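Local coordinates for protein haloperoxidase (Corallina officinalis, PDB 1QHB) that catalyses the hydrogen-peroxide-dependent bromination of organic substrates with bound vanadate, working as a homododecamer whose subunits each also hold a calcium ion important for stability, at residues D133-D138 with I568-E573; S334-Y339 with L382-A387; R389-V394 with H485-G490; A491-L496 with E533-A538. All blocks are in the same frame, centred on the assembly; numbering follows the deposited sequence.

Contact 1 of 4, residues D133-D138 with I568-E573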
loop_
_atom_site.group_PDB
_atom_site.type_symbol
_atom_site.label_atom_id
_atom_site.label_comp_id
_atom_site.label_asym_id
_atom_site.label_seq_id
_atom_site.Cartn_x
_atom_site.Cartn_y
_atom_site.Cartn_z
ATOM N N ASP A 133 7.595 1.883 -25.176
ATOM C CA ASP A 133 6.803 2.899 -25.846
ATOM C C ASP A 133 5.736 3.309 -24.818
ATOM O O ASP A 133 5.305 2.448 -24.067
ATOM C CB ASP A 133 6.062 2.416 -27.101
ATOM C CG ASP A 133 5.814 3.587 -28.047
ATOM O OD1 ASP A 133 4.819 4.282 -27.870
ATOM O OD2 ASP A 133 6.654 3.853 -28.956
ATOM N N LEU A 134 5.290 4.547 -24.891
ATOM C CA LEU A 134 4.284 5.091 -24.040
ATOM C C LEU A 134 2.871 4.649 -24.406
ATOM O O LEU A 134 1.925 4.790 -23.598
ATOM C CB LEU A 134 4.421 6.630 -24.005
ATOM C CG LEU A 134 5.737 7.177 -23.440
ATOM C CD1 LEU A 134 5.647 8.697 -23.289
ATOM C CD2 LEU A 134 6.160 6.556 -22.110
ATOM N N GLU A 135 2.672 4.074 -25.593
ATOM C CA GLU A 135 1.295 3.649 -25.926
ATOM C C GLU A 135 1.317 2.390 -26.750
ATOM O O GLU A 135 2.289 2.140 -27.496
ATOM C CB GLU A 135 0.543 4.752 -26.653
ATOM C CG GLU A 135 1.050 5.070 -28.047
ATOM C CD GLU A 135 0.337 6.171 -28.777
ATOM O OE1 GLU A 135 -0.603 6.819 -28.224
ATOM O OE2 GLU A 135 0.713 6.418 -29.941
ATOM N N GLY A 136 0.247 1.629 -26.690
ATOM C CA GLY A 136 0.173 0.386 -27.474
ATOM C C GLY A 136 0.872 -0.784 -26.824
ATOM O O GLY A 136 1.577 -0.674 -25.822
ATOM N N PRO A 137 0.660 -1.975 -27.384
ATOM C CA PRO A 137 1.318 -3.172 -26.906
ATOM C C PRO A 137 2.834 -3.074 -26.935
ATOM O O PRO A 137 3.405 -2.527 -27.920
ATOM C CB PRO A 137 0.909 -4.258 -27.886
ATOM C CG PRO A 137 -0.235 -3.701 -28.624
ATOM C CD PRO A 137 -0.167 -2.216 -28.603
ATOM N N ASP A 138 3.444 -3.579 -25.863
ATOM C CA ASP A 138 4.934 -3.524 -25.830
ATOM C C ASP A 138 5.430 -4.345 -27.017
ATOM O O ASP A 138 4.829 -5.342 -27.379
ATOM C CB ASP A 138 5.494 -4.001 -24.483
ATOM C CG ASP A 138 6.991 -4.218 -24.471
ATOM O OD1 ASP A 138 7.701 -3.176 -24.491
ATOM O OD2 ASP A 138 7.577 -5.317 -24.438
ATOM N N ILE A 568 -4.838 -1.898 -33.257
ATOM C CA ILE A 568 -6.018 -2.168 -32.407
ATOM C C ILE A 568 -5.673 -1.904 -30.934
ATOM O O ILE A 568 -6.450 -1.323 -30.172
ATOM C CB ILE A 568 -6.492 -3.637 -32.621
ATOM C CG1 ILE A 568 -7.261 -3.813 -33.905
ATOM C CG2 ILE A 568 -7.318 -4.123 -31.419
ATOM C CD1 ILE A 568 -7.581 -5.226 -34.407
ATOM N N GLY A 569 -4.472 -2.308 -30.502
ATOM C CA GLY A 569 -3.986 -2.067 -29.141
ATOM C C GLY A 569 -3.874 -0.611 -28.741
ATOM O O GLY A 569 -4.322 -0.184 -27.671
ATOM N N ILE A 570 -3.363 0.212 -29.680
ATOM C CA ILE A 570 -3.310 1.648 -29.474
ATOM C C ILE A 570 -4.721 2.262 -29.398
ATOM O O ILE A 570 -5.109 3.098 -28.551
ATOM C CB ILE A 570 -2.499 2.332 -30.597
ATOM C CG1 ILE A 570 -1.015 1.945 -30.419
ATOM C CG2 ILE A 570 -2.731 3.804 -30.594
ATOM C CD1 ILE A 570 -0.091 2.320 -31.584
ATOM N N LEU A 571 -5.575 1.840 -30.314
ATOM C CA LEU A 571 -6.934 2.441 -30.231
ATOM C C LEU A 571 -7.602 2.092 -28.905
ATOM O O LEU A 571 -8.293 2.937 -28.326
ATOM C CB LEU A 571 -7.827 1.894 -31.341
ATOM C CG LEU A 571 -7.436 2.459 -32.715
ATOM C CD1 LEU A 571 -8.283 1.787 -33.776
ATOM C CD2 LEU A 571 -7.591 3.957 -32.694
ATOM N N GLU A 572 -7.451 0.855 -28.454
ATOM C CA GLU A 572 -8.083 0.466 -27.173
ATOM C C GLU A 572 -7.585 1.264 -25.968
ATOM O O GLU A 572 -8.390 1.637 -25.122
ATOM C CB GLU A 572 -7.862 -1.002 -26.773
ATOM C CG GLU A 572 -8.476 -1.926 -27.836
ATOM C CD GLU A 572 -8.175 -3.388 -27.547
ATOM O OE1 GLU A 572 -7.196 -3.653 -26.809
ATOM O OE2 GLU A 572 -8.925 -4.247 -28.064
ATOM N N GLU A 573 -6.278 1.493 -25.915
ATOM C CA GLU A 573 -5.705 2.280 -24.823
ATOM C C GLU A 573 -6.117 3.742 -24.892
ATOM O O GLU A 573 -6.406 4.288 -23.806
ATOM C CB GLU A 573 -4.186 2.166 -24.859
ATOM C CG GLU A 573 -3.755 0.808 -24.303
ATOM C CD GLU A 573 -2.302 0.534 -24.697
ATOM O OE1 GLU A 573 -1.417 1.397 -24.515
ATOM O OE2 GLU A 573 -2.116 -0.595 -25.199
#

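Contact 2 of 4, residues S334-Y339 with L382-A387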
loop_
_atom_site.group_PDB
_atom_site.type_symbol
_atom_site.label_atom_id
_atom_site.label_comp_id
_atom_site.label_asym_id
_atom_site.label_seq_id
_atom_site.Cartn_x
_atom_site.Cartn_y
_atom_site.Cartn_z
ATOM N N SER A 334 8.619 7.019 -47.855
ATOM C CA SER A 334 8.666 7.150 -46.377
ATOM C C SER A 334 7.756 6.004 -45.876
ATOM O O SER A 334 6.769 5.665 -46.611
ATOM C CB SER A 334 8.050 8.452 -46.000
ATOM O OG SER A 334 6.832 8.081 -45.356
ATOM N N LEU A 335 7.913 5.404 -44.686
ATOM C CA LEU A 335 7.056 4.232 -44.443
ATOM C C LEU A 335 5.579 4.466 -44.354
ATOM O O LEU A 335 4.967 3.546 -44.886
ATOM C CB LEU A 335 7.612 3.280 -43.392
ATOM C CG LEU A 335 8.414 2.082 -43.949
ATOM C CD1 LEU A 335 9.383 2.495 -45.042
ATOM C CD2 LEU A 335 9.207 1.428 -42.819
ATOM N N TYR A 336 4.977 5.566 -43.936
ATOM C CA TYR A 336 3.510 5.662 -43.974
ATOM C C TYR A 336 2.981 6.390 -45.214
ATOM O O TYR A 336 1.812 6.770 -45.292
ATOM C CB TYR A 336 2.972 6.365 -42.712
ATOM C CG TYR A 336 3.594 7.709 -42.425
ATOM C CD1 TYR A 336 3.532 8.776 -43.295
ATOM C CD2 TYR A 336 4.257 7.922 -41.219
ATOM C CE1 TYR A 336 4.112 10.007 -43.022
ATOM C CE2 TYR A 336 4.852 9.132 -40.937
ATOM C CZ TYR A 336 4.761 10.181 -41.817
ATOM O OH TYR A 336 5.347 11.382 -41.508
ATOM N N GLU A 337 3.880 6.705 -46.155
ATOM C CA GLU A 337 3.578 7.478 -47.340
ATOM C C GLU A 337 2.310 7.045 -48.067
ATOM O O GLU A 337 1.424 7.845 -48.337
ATOM C CB GLU A 337 4.803 7.464 -48.312
ATOM C CG GLU A 337 4.545 8.291 -49.568
ATOM C CD GLU A 337 5.765 8.579 -50.423
ATOM O OE1 GLU A 337 6.889 8.313 -49.940
ATOM O OE2 GLU A 337 5.557 9.095 -51.542
ATOM N N ALA A 338 2.166 5.794 -48.431
ATOM C CA ALA A 338 1.036 5.314 -49.216
ATOM C C ALA A 338 -0.284 5.577 -48.507
ATOM O O ALA A 338 -1.259 5.864 -49.177
ATOM C CB ALA A 338 1.218 3.821 -49.510
ATOM N N TYR A 339 -0.318 5.443 -47.184
ATOM C CA TYR A 339 -1.544 5.507 -46.367
ATOM C C TYR A 339 -1.891 6.937 -46.071
ATOM O O TYR A 339 -3.063 7.347 -45.995
ATOM C CB TYR A 339 -1.409 4.605 -45.110
ATOM C CG TYR A 339 -0.570 3.392 -45.544
ATOM C CD1 TYR A 339 -1.074 2.431 -46.375
ATOM C CD2 TYR A 339 0.771 3.349 -45.186
ATOM C CE1 TYR A 339 -0.265 1.391 -46.839
ATOM C CE2 TYR A 339 1.604 2.331 -45.635
ATOM C CZ TYR A 339 1.085 1.364 -46.470
ATOM O OH TYR A 339 1.904 0.370 -46.941
ATOM N N LEU A 382 -2.981 10.226 -36.223
ATOM C CA LEU A 382 -3.105 8.832 -35.788
ATOM C C LEU A 382 -2.562 7.870 -36.825
ATOM O O LEU A 382 -1.874 6.911 -36.450
ATOM C CB LEU A 382 -4.553 8.530 -35.400
ATOM C CG LEU A 382 -4.912 7.307 -34.564
ATOM C CD1 LEU A 382 -3.968 7.153 -33.386
ATOM C CD2 LEU A 382 -6.348 7.369 -34.046
ATOM N N VAL A 383 -2.742 8.128 -38.139
ATOM C CA VAL A 383 -2.259 7.154 -39.117
ATOM C C VAL A 383 -0.746 7.071 -39.154
ATOM O O VAL A 383 -0.107 6.079 -39.564
ATOM C CB VAL A 383 -2.889 7.511 -40.472
ATOM C CG1 VAL A 383 -2.317 8.811 -41.039
ATOM C CG2 VAL A 383 -2.627 6.390 -41.461
ATOM N N THR A 384 -0.098 8.200 -38.857
ATOM C CA THR A 384 1.371 8.275 -38.923
ATOM C C THR A 384 1.997 7.881 -37.603
ATOM O O THR A 384 3.048 7.260 -37.632
ATOM C CB THR A 384 1.858 9.707 -39.268
ATOM O OG1 THR A 384 1.318 10.613 -38.290
ATOM C CG2 THR A 384 1.341 10.156 -40.620
ATOM N N GLU A 385 1.347 8.144 -36.468
ATOM C CA GLU A 385 1.966 7.836 -35.159
ATOM C C GLU A 385 2.043 6.357 -34.850
ATOM O O GLU A 385 2.938 5.950 -34.102
ATOM C CB GLU A 385 1.258 8.576 -34.034
ATOM C CG GLU A 385 0.261 7.791 -33.182
ATOM C CD GLU A 385 -0.455 8.669 -32.175
ATOM O OE1 GLU A 385 -0.888 9.779 -32.548
ATOM O OE2 GLU A 385 -0.614 8.295 -30.972
ATOM N N VAL A 386 1.173 5.518 -35.417
ATOM C CA VAL A 386 1.247 4.085 -35.135
ATOM C C VAL A 386 2.467 3.504 -35.817
ATOM O O VAL A 386 2.803 2.391 -35.464
ATOM C CB VAL A 386 0.011 3.321 -35.620
ATOM C CG1 VAL A 386 -1.216 3.882 -34.920
ATOM C CG2 VAL A 386 -0.245 3.406 -37.141
ATOM N N ALA A 387 3.049 4.131 -36.844
ATOM C CA ALA A 387 4.150 3.506 -37.567
ATOM C C ALA A 387 5.343 3.108 -36.738
ATOM O O ALA A 387 5.898 2.015 -36.919
ATOM C CB ALA A 387 4.576 4.356 -38.760
#

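Contact 3 of 4, residues R389-V394 with H485-G490. With PO4 (phosphate ion), chain G.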
loop_
_atom_site.group_PDB
_atom_site.type_symbol
_atom_site.label_atom_id
_atom_site.label_comp_id
_atom_site.label_asym_id
_atom_site.label_seq_id
_atom_site.Cartn_x
_atom_site.Cartn_y
_atom_site.Cartn_z
ATOM N N ARG A 389 5.441 2.459 -33.568
ATOM C CA ARG A 389 5.085 1.442 -32.583
ATOM C C ARG A 389 5.131 0.082 -33.275
ATOM O O ARG A 389 5.623 -0.881 -32.686
ATOM C CB ARG A 389 3.721 1.716 -31.973
ATOM C CG ARG A 389 3.754 2.785 -30.923
ATOM C CD ARG A 389 3.532 4.192 -31.448
ATOM N NE ARG A 389 3.823 5.167 -30.382
ATOM C CZ ARG A 389 4.026 6.464 -30.617
ATOM N NH1 ARG A 389 4.018 6.986 -31.839
ATOM N NH2 ARG A 389 4.265 7.252 -29.556
ATOM N N ALA A 390 4.595 0.023 -34.482
ATOM C CA ALA A 390 4.630 -1.237 -35.247
ATOM C C ALA A 390 6.038 -1.666 -35.620
ATOM O O ALA A 390 6.359 -2.846 -35.591
ATOM C CB ALA A 390 3.782 -1.049 -36.511
ATOM N N LEU A 391 6.915 -0.684 -35.930
ATOM C CA LEU A 391 8.285 -1.024 -36.323
ATOM C C LEU A 391 9.044 -1.620 -35.138
ATOM O O LEU A 391 9.824 -2.565 -35.341
ATOM C CB LEU A 391 9.074 0.170 -36.890
ATOM C CG LEU A 391 8.648 0.669 -38.265
ATOM C CD1 LEU A 391 9.257 2.049 -38.521
ATOM C CD2 LEU A 391 9.132 -0.367 -39.269
ATOM N N LYS A 392 8.802 -1.131 -33.936
ATOM C CA LYS A 392 9.470 -1.664 -32.766
ATOM C C LYS A 392 9.109 -3.126 -32.608
ATOM O O LYS A 392 10.022 -3.934 -32.419
ATOM C CB LYS A 392 9.174 -0.904 -31.471
ATOM C CG LYS A 392 9.897 0.449 -31.347
ATOM C CD LYS A 392 9.289 1.252 -30.205
ATOM C CE LYS A 392 9.644 2.735 -30.310
ATOM N NZ LYS A 392 9.284 3.379 -28.996
ATOM N N ALA A 393 7.840 -3.478 -32.815
ATOM C CA ALA A 393 7.446 -4.877 -32.731
ATOM C C ALA A 393 8.102 -5.718 -33.816
ATOM O O ALA A 393 8.590 -6.827 -33.526
ATOM C CB ALA A 393 5.920 -5.026 -32.849
ATOM N N VAL A 394 8.131 -5.216 -35.070
ATOM C CA VAL A 394 8.718 -6.087 -36.117
ATOM C C VAL A 394 10.227 -6.163 -35.974
ATOM O O VAL A 394 10.782 -7.206 -36.403
ATOM C CB VAL A 394 8.280 -5.680 -37.545
ATOM C CG1 VAL A 394 9.164 -4.626 -38.156
ATOM C CG2 VAL A 394 8.253 -6.896 -38.446
ATOM N N HIS A 485 7.878 -2.514 -44.092
ATOM C CA HIS A 485 6.811 -1.963 -44.963
ATOM C C HIS A 485 5.457 -2.595 -44.661
ATOM O O HIS A 485 4.424 -1.952 -44.503
ATOM C CB HIS A 485 7.191 -2.346 -46.436
ATOM C CG HIS A 485 8.112 -1.309 -47.006
ATOM N ND1 HIS A 485 9.474 -1.268 -46.879
ATOM C CD2 HIS A 485 7.794 -0.222 -47.751
ATOM C CE1 HIS A 485 9.949 -0.193 -47.485
ATOM N NE2 HIS A 485 8.954 0.447 -48.056
ATOM N N ALA A 486 5.444 -3.927 -44.588
ATOM C CA ALA A 486 4.196 -4.640 -44.316
ATOM C C ALA A 486 3.679 -4.430 -42.899
ATOM O O ALA A 486 2.451 -4.293 -42.752
ATOM C CB ALA A 486 4.341 -6.100 -44.657
ATOM N N VAL A 487 4.586 -4.259 -41.895
ATOM C CA VAL A 487 4.000 -4.059 -40.561
ATOM C C VAL A 487 3.317 -2.712 -40.482
ATOM O O VAL A 487 2.311 -2.465 -39.823
ATOM C CB VAL A 487 5.013 -4.283 -39.424
ATOM C CG1 VAL A 487 5.929 -3.059 -39.214
ATOM C CG2 VAL A 487 4.231 -4.474 -38.119
ATOM N N VAL A 488 3.910 -1.705 -41.127
ATOM C CA VAL A 488 3.387 -0.356 -41.142
ATOM C C VAL A 488 2.112 -0.299 -41.973
ATOM O O VAL A 488 1.168 0.385 -41.593
ATOM C CB VAL A 488 4.430 0.649 -41.649
ATOM C CG1 VAL A 488 3.829 2.016 -41.950
ATOM C CG2 VAL A 488 5.551 0.783 -40.609
ATOM N N ALA A 489 2.108 -1.035 -43.097
ATOM C CA ALA A 489 0.919 -1.068 -43.948
ATOM C C ALA A 489 -0.247 -1.551 -43.074
ATOM O O ALA A 489 -1.303 -0.916 -43.038
ATOM C CB ALA A 489 1.105 -1.999 -45.160
ATOM N N GLY A 490 -0.034 -2.652 -42.393
ATOM C CA GLY A 490 -1.066 -3.242 -41.584
ATOM C C GLY A 490 -1.625 -2.318 -40.532
ATOM O O GLY A 490 -2.835 -2.299 -40.321
HETATM P P PO4 G . 11.670 -4.025 -45.188
HETATM O O1 PO4 G . 12.618 -4.707 -46.110
HETATM O O2 PO4 G . 10.322 -3.859 -45.802
HETATM O O3 PO4 G . 12.223 -2.712 -44.814
HETATM O O4 PO4 G . 11.547 -4.918 -43.976
#

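Contact 4 of 4, residues A491-L496 with E533-A538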
loop_
_atom_site.group_PDB
_atom_site.type_symbol
_atom_site.label_atom_id
_atom_site.label_comp_id
_atom_site.label_asym_id
_atom_site.label_seq_id
_atom_site.Cartn_x
_atom_site.Cartn_y
_atom_site.Cartn_z
ATOM N N ALA A 491 -0.724 -1.660 -39.797
ATOM C CA ALA A 491 -1.197 -0.746 -38.767
ATOM C C ALA A 491 -1.913 0.454 -39.382
ATOM O O ALA A 491 -2.915 0.863 -38.807
ATOM C CB ALA A 491 -0.004 -0.255 -37.964
ATOM N N CYS A 492 -1.325 1.095 -40.378
ATOM C CA CYS A 492 -1.902 2.259 -40.977
ATOM C C CYS A 492 -3.262 1.996 -41.662
ATOM O O CYS A 492 -4.163 2.808 -41.472
ATOM C CB CYS A 492 -0.891 2.862 -41.990
ATOM S SG CYS A 492 0.608 3.549 -41.278
ATOM N N VAL A 493 -3.463 0.916 -42.423
ATOM C CA VAL A 493 -4.765 0.760 -43.051
ATOM C C VAL A 493 -5.816 0.356 -42.005
ATOM O O VAL A 493 -6.964 0.682 -42.210
ATOM C CB VAL A 493 -4.805 -0.129 -44.315
ATOM C CG1 VAL A 493 -3.857 0.379 -45.407
ATOM C CG2 VAL A 493 -4.520 -1.566 -43.956
ATOM N N THR A 494 -5.438 -0.245 -40.887
ATOM C CA THR A 494 -6.337 -0.538 -39.775
ATOM C C THR A 494 -6.853 0.779 -39.203
ATOM O O THR A 494 -8.093 0.920 -39.110
ATOM C CB THR A 494 -5.630 -1.373 -38.693
ATOM O OG1 THR A 494 -5.296 -2.609 -39.323
ATOM C CG2 THR A 494 -6.534 -1.692 -37.496
ATOM N N ILE A 495 -5.974 1.787 -39.066
ATOM C CA ILE A 495 -6.454 3.080 -38.545
ATOM C C ILE A 495 -7.438 3.718 -39.502
ATOM O O ILE A 495 -8.461 4.327 -39.108
ATOM C CB ILE A 495 -5.253 4.035 -38.338
ATOM C CG1 ILE A 495 -4.347 3.652 -37.191
ATOM C CG2 ILE A 495 -5.722 5.503 -38.129
ATOM C CD1 ILE A 495 -5.047 3.363 -35.847
ATOM N N LEU A 496 -7.089 3.763 -40.789
ATOM C CA LEU A 496 -7.966 4.361 -41.785
ATOM C C LEU A 496 -9.289 3.595 -41.907
ATOM O O LEU A 496 -10.308 4.246 -42.112
ATOM C CB LEU A 496 -7.263 4.398 -43.154
ATOM C CG LEU A 496 -6.023 5.293 -43.265
ATOM C CD1 LEU A 496 -5.347 5.070 -44.630
ATOM C CD2 LEU A 496 -6.376 6.746 -43.059
ATOM N N GLU A 533 -10.089 -1.431 -51.156
ATOM C CA GLU A 533 -9.026 -0.729 -51.845
ATOM C C GLU A 533 -7.915 -0.291 -50.864
ATOM O O GLU A 533 -6.785 -0.027 -51.285
ATOM C CB GLU A 533 -9.573 0.492 -52.596
ATOM C CG GLU A 533 -10.394 0.121 -53.845
ATOM C CD GLU A 533 -9.534 -0.695 -54.813
ATOM O OE1 GLU A 533 -8.610 -0.087 -55.424
ATOM O OE2 GLU A 533 -9.779 -1.915 -54.895
ATOM N N LEU A 534 -8.216 -0.199 -49.569
ATOM C CA LEU A 534 -7.167 0.130 -48.573
ATOM C C LEU A 534 -6.393 -1.134 -48.276
ATOM O O LEU A 534 -5.154 -1.170 -48.228
ATOM C CB LEU A 534 -7.743 0.716 -47.300
ATOM C CG LEU A 534 -8.247 2.159 -47.370
ATOM C CD1 LEU A 534 -9.026 2.516 -46.083
ATOM C CD2 LEU A 534 -7.089 3.128 -47.572
ATOM N N ASN A 535 -7.115 -2.264 -48.166
ATOM C CA ASN A 535 -6.483 -3.561 -48.014
ATOM C C ASN A 535 -5.634 -3.831 -49.249
ATOM O O ASN A 535 -4.493 -4.292 -49.183
ATOM C CB ASN A 535 -7.474 -4.728 -47.825
ATOM C CG ASN A 535 -8.177 -4.768 -46.491
ATOM O OD1 ASN A 535 -7.855 -4.082 -45.505
ATOM N ND2 ASN A 535 -9.221 -5.597 -46.391
ATOM N N LYS A 536 -6.154 -3.552 -50.444
ATOM C CA LYS A 536 -5.370 -3.747 -51.689
ATOM C C LYS A 536 -4.060 -2.957 -51.687
ATOM O O LYS A 536 -3.013 -3.425 -52.138
ATOM C CB LYS A 536 -6.244 -3.322 -52.882
ATOM C CG LYS A 536 -5.527 -3.651 -54.207
ATOM C CD LYS A 536 -6.339 -3.318 -55.439
ATOM C CE LYS A 536 -7.558 -4.233 -55.591
ATOM N NZ LYS A 536 -8.565 -3.731 -56.568
ATOM N N LEU A 537 -4.132 -1.697 -51.256
ATOM C CA LEU A 537 -2.997 -0.802 -51.169
ATOM C C LEU A 537 -1.924 -1.341 -50.206
ATOM O O LEU A 537 -0.713 -1.385 -50.520
ATOM C CB LEU A 537 -3.474 0.568 -50.670
ATOM C CG LEU A 537 -2.414 1.674 -50.480
ATOM C CD1 LEU A 537 -1.787 2.026 -51.810
ATOM C CD2 LEU A 537 -3.037 2.922 -49.865
ATOM N N ALA A 538 -2.359 -1.832 -49.050
ATOM C CA ALA A 538 -1.434 -2.511 -48.135
ATOM C C ALA A 538 -0.761 -3.670 -48.825
ATOM O O ALA A 538 0.456 -3.820 -48.785
ATOM C CB ALA A 538 -2.159 -3.022 -46.880
#

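Contact 1 of 4, residues D133-D138 with I568-E573
Gly136 lays its backbone on the helix at Ile570, with 4.2 Å between the CA atoms of the two residues. The close approach depends on glycine: a side chain on Gly136 would run into CG1 of Ile570, and one on Gly569 would hit the ring of Pro137. Ile570 puts CG1 beside its own backbone N, and this carbon lies 3.5 Å from Gly136 CA. Next to it, Pro137 CD rests 3.9 Å from Gly569 CA. Glu573 reaches out with an extended chain. Glu573 OE1 accepts from Gly136 N at 2.7 Å, and the N-H comes from above the carboxylate, 40° out of its plane. The same OE1 has a salt bridge to Arg19 of the second subunit, and OE2 has one to Arg29. An alanine in place of Glu573 would probably leave Gly136 N without its acceptor and both arginines without this charge. On the loop side, Asp133 OD1 accepts from Glu135 N at 3.1 Å through its anti lone pair, an Asx turn, and the carboxylate also makes salt bridges to Arg389 and Lys392. The turn shapes a loop that docks on helix 553-574 at the interface between two subunits.

Contact 2 of 4, residues S334-Y339 with L382-A387
Tyr336 and Thr384 form the tight part of this contact. The methyl CG2 of Thr384 stands almost exactly over the middle of the Tyr336 ring, 3.4 Å from the ring centroid and 3° off the normal. This is a CH-pi contact. Thr384 CB joins in at the CE2 side of the ring, 3.5 Å from Tyr336 CE2. Ser334 OG lies over the opposite face, displaced toward the rim. Tyr336 CG sits between its backbone N and carbonyl carbon (chi1 53°), which brings the ring up against the helix. The rest is looser, although it too is buried. Ala387 CB lies near the ring plane, at the edge, 4.3 Å from Tyr336 CD2. Tyr339 meets Val383 through its CB, 4.2 Å from Val383 CG2, while its ring leads away to helices 484-499 and 530-548. The polar ends find partners outside the two segments. Tyr336 OH bonds to Leu380 O of the second subunit. Thr384 OG1 bonds to Thr384 OG1 of the second subunit. The chemistry is therefore divided: a methyl on one ring face, with a few looser apolar contacts, holds the segments together, and both hydroxyls reach the second subunit, that of Thr384 while also bonded to Ser381 O of its own helix.

Contact 3 of 4, residues R389-V394 with H485-G490
Val487 is turned with CG1 between its backbone N and carbonyl carbon (chi1 80°), and both of its methyls then face helix 389-394. His485 has CG beside its backbone N (chi1 -86°), which brings ring and backbone N-H to the same phosphate oxygen. Val487 CG1 lies 3.7 Å from Val394 CG1, and the two side chains lie alongside, pointing opposite ways. Val487 CG2 is 3.8 Å from Ala390 CB. Leu391 comes in beside this pair, with CG 3.9 Å from Val488 CG2. The axes of the two segments approach to 8.8 Å at 138°, an oblique crossing with the chains running in broadly opposite senses. His485 faces away from this seam. His485 ND1 donates to O2 of the phosphate at 2.9 Å, and His485 N donates to the same O2 at 3.3 Å. The phosphorus lies in the ring plane, at the edge. NE2 is bonded to Asp333, which fixes the turn of the ring. An alanine at His485 would probably leave O2 with the backbone bond but no ring donor, and Asp333 without this mate. Lys398, Arg406, Ser483, Gly484, Arg545 and His551 also bind the anion. The phosphate probably came from the crystallisation liquor and occupies the vanadate site. An apolar seam thus backs a helix start whose N-H and side-chain donors grip an oxyanion, consistent with vanadate binding.

Contact 4 of 4, residues A491-L496 with E533-A538
Val493 and Leu534 meet in an antiparallel helix pair within the helical core of this vanadium haloperoxidase. The axes of segments 491-496 and 533-538 pass at 9.7 Å and make an angle of 170°. The side chains that meet across the pair are apolar, and one methyl packs on a backbone carbonyl oxygen. Val493 sets both methyls against one side of the other helix: Val493 CG1 is 3.5 Å from Leu534 O, and Val493 CG2 is 4.0 Å from Ala538 CB. One turn on from Leu534, the small side chain of Ala538 meets these methyls. Leu496 and Leu534 cross at about a right angle. Leu496 CB is 3.9 Å from Leu534 CD1, and Leu496 CD1 is 3.9 Å from Leu534 CD2, so both methyls of Leu534 are used. Leu534 has CG beside its backbone N (chi1 -74°), which carries these two methyls to Leu496. Tyr339, Val383 and Phe589 pack on the same group of side chains, and no other chain touches these segments. The polar interactions lie at the margins. Asn535 only brushes Val493; its ND2 bonds to Pro229 O and its OD1 to Lys497 NZ. Glu533 and Lys536 form a salt bridge along one side of their own helix. Lys536 NZ also bonds to the carbonyl oxygens of Val233 and Pro235. In the salt bridge, NZ of Lys536 donates at 2.8 Å to the syn lone pair of Glu533 OE2.

Of the four, contact 1 closes the longest loop, and the other three are nested inside it. Contacts 2, 3 and 4 follow one another in series. Helix 376-402 serves contacts 2 and 3, and helix 484-499 serves contacts 3 and 4. Helices 530-548 and 553-574, used in contacts 4 and 1, are consecutive. The centres of contacts 2 and 3, and of 2 and 4, are 10 Å apart; contact 1 lies 13 to 18 Å from the others. Together they join the helical core that carries the vanadate site to the surface met by the second subunit. Contacts 1, 2 and 3 touch that subunit, whereas contact 4 stays within the chain.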